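Local coordinates for putative PLP-dependent aminotransferase (Bacillus cereus ATCC 10987, PDB 3JU7), which probably acts as a pyridoxal phosphate-dependent aminotransferase of the DegT/DnrJ/EryC1/StrS family, at residues Glu354-Lys358 against Glu359-Gln363. Sequence-based numbering, arbitrary orientation.
Sequences EGMTK and EIVEQ
Thr357 is the N-cap of the C-terminal helix 358-368, and its contacts with Glu359, Ile360 and Val361 accompany the entry of the chain into the first turn. With OG1 set between its own backbone N and carbonyl carbon (chi1 51°), the threonine hydroxyl faces the helix start and accepts from Ile360 N at 3.2 Å, with an N-H...O angle of 140°. Thr357 O serves the same turn from the backbone, taking a weak bond from Ile360 N and a straighter one from Val361 N at 3.1 Å, the first of the regular helical series. One residue further along, Glu362 N donates to Lys358 O at 3.0 Å, the next in that series. Glu359 folds back over the cap: its chain bends at chi2 (-88°), which brings the carboxylate against the threonine, OE2 lying 3.2 Å from Thr357 CB. This is van der Waals contact, with the acid beside the cap and not bonded to its hydroxyl. Just before the cap, Met356, a selenomethionine, forms a hydrophobic staple across the helix start with Val361, its SE lying 4.1 Å from Val361 CG2. Met356 and Val361 both pack on helix 250-270, through Ile260 and through Tyr264 and Leu267 respectively, joining this helix start to the longer helix. Beside the staple, Met356 CG rests 3.7 Å from Ile360 CG2.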
loop_
_atom_site.group_PDB
_atom_site.type_symbol
_atom_site.label_atom_id
_atom_site.label_comp_id
_atom_site.label_asym_id
_atom_site.label_seq_id
_atom_site.Cartn_x
_atom_site.Cartn_y
_atom_site.Cartn_z
ATOM N N GLU A 354 -10.172 23.739 5.148
ATOM C CA GLU A 354 -10.416 24.698 4.084
ATOM C C GLU A 354 -11.882 25.046 4.104
ATOM O O GLU A 354 -12.730 24.162 4.124
ATOM C CB GLU A 354 -10.056 24.129 2.699
ATOM C CG GLU A 354 -8.552 23.835 2.478
ATOM C CD GLU A 354 -8.283 23.201 1.105
ATOM O OE1 GLU A 354 -8.784 23.741 0.105
ATOM O OE2 GLU A 354 -7.589 22.162 1.018
ATOM N N GLY A 355 -12.175 26.330 4.126
ATOM C CA GLY A 355 -13.541 26.790 4.149
ATOM C C GLY A 355 -13.907 27.290 5.506
ATOM O O GLY A 355 -14.876 27.999 5.633
HETATM N N MSE A 356 -13.151 26.943 6.538
HETATM C CA MSE A 356 -13.452 27.514 7.851
HETATM C C MSE A 356 -13.484 29.061 7.819
HETATM O O MSE A 356 -12.546 29.689 7.346
HETATM C CB MSE A 356 -12.451 27.037 8.880
HETATM C CG MSE A 356 -12.945 27.289 10.287
HETATM SE SE MSE A 356 -11.886 26.323 11.515
HETATM C CE MSE A 356 -12.602 24.574 11.283
ATOM N N THR A 357 -14.565 29.666 8.307
ATOM C CA THR A 357 -14.698 31.131 8.330
ATOM C C THR A 357 -14.175 31.727 9.631
ATOM O O THR A 357 -14.117 31.040 10.659
ATOM C CB THR A 357 -16.175 31.539 8.245
ATOM O OG1 THR A 357 -16.897 30.811 9.241
ATOM C CG2 THR A 357 -16.783 31.235 6.846
ATOM N N LYS A 358 -13.835 33.014 9.611
ATOM C CA LYS A 358 -13.367 33.661 10.831
ATOM C C LYS A 358 -14.402 33.551 11.949
ATOM O O LYS A 358 -14.051 33.419 13.138
ATOM C CB LYS A 358 -13.010 35.121 10.589
ATOM C CG LYS A 358 -12.311 35.771 11.769
ATOM C CD LYS A 358 -11.727 37.139 11.423
ATOM C CE LYS A 358 -10.865 37.693 12.559
ATOM N NZ LYS A 358 -9.939 38.778 12.096
ATOM N N GLU A 359 -15.676 33.595 11.583
ATOM C CA GLU A 359 -16.730 33.465 12.593
ATOM C C GLU A 359 -16.754 32.048 13.177
ATOM O O GLU A 359 -17.106 31.872 14.337
ATOM C CB GLU A 359 -18.128 33.922 12.096
ATOM C CG GLU A 359 -18.608 33.342 10.748
ATOM C CD GLU A 359 -18.163 34.150 9.497
ATOM O OE1 GLU A 359 -17.516 35.215 9.662
ATOM O OE2 GLU A 359 -18.473 33.717 8.349
ATOM N N ILE A 360 -16.340 31.045 12.399
ATOM C CA ILE A 360 -16.251 29.685 12.947
ATOM C C ILE A 360 -15.102 29.573 13.948
ATOM O O ILE A 360 -15.311 29.047 15.040
ATOM C CB ILE A 360 -16.193 28.622 11.864
ATOM C CG1 ILE A 360 -17.544 28.565 11.150
ATOM C CG2 ILE A 360 -15.884 27.246 12.461
ATOM C CD1 ILE A 360 -17.510 27.766 9.868
ATOM N N VAL A 361 -13.923 30.107 13.623
ATOM C CA VAL A 361 -12.806 30.121 14.595
ATOM C C VAL A 361 -13.251 30.805 15.915
ATOM O O VAL A 361 -13.073 30.256 17.006
ATOM C CB VAL A 361 -11.543 30.830 14.043
ATOM C CG1 VAL A 361 -10.421 30.773 15.039
ATOM C CG2 VAL A 361 -11.091 30.209 12.725
ATOM N N GLU A 362 -13.857 31.984 15.782
ATOM C CA GLU A 362 -14.391 32.738 16.920
ATOM C C GLU A 362 -15.348 31.909 17.795
ATOM O O GLU A 362 -15.163 31.855 19.005
ATOM C CB GLU A 362 -15.046 34.043 16.457
ATOM C CG GLU A 362 -15.633 34.914 17.593
ATOM C CD GLU A 362 -16.032 36.330 17.161
ATOM O OE1 GLU A 362 -16.321 36.592 15.971
ATOM O OE2 GLU A 362 -16.066 37.195 18.042
ATOM N N GLN A 363 -16.352 31.265 17.196
ATOM C CA GLN A 363 -17.185 30.320 17.943
ATOM C C GLN A 363 -16.291 29.463 18.804
ATOM O O GLN A 363 -16.491 29.357 20.000
ATOM C CB GLN A 363 -17.932 29.335 17.030
ATOM C CG GLN A 363 -19.210 29.802 16.324
ATOM C CD GLN A 363 -20.013 28.620 15.714
ATOM O OE1 GLN A 363 -20.186 27.570 16.355
ATOM N NE2 GLN A 363 -20.510 28.800 14.486
#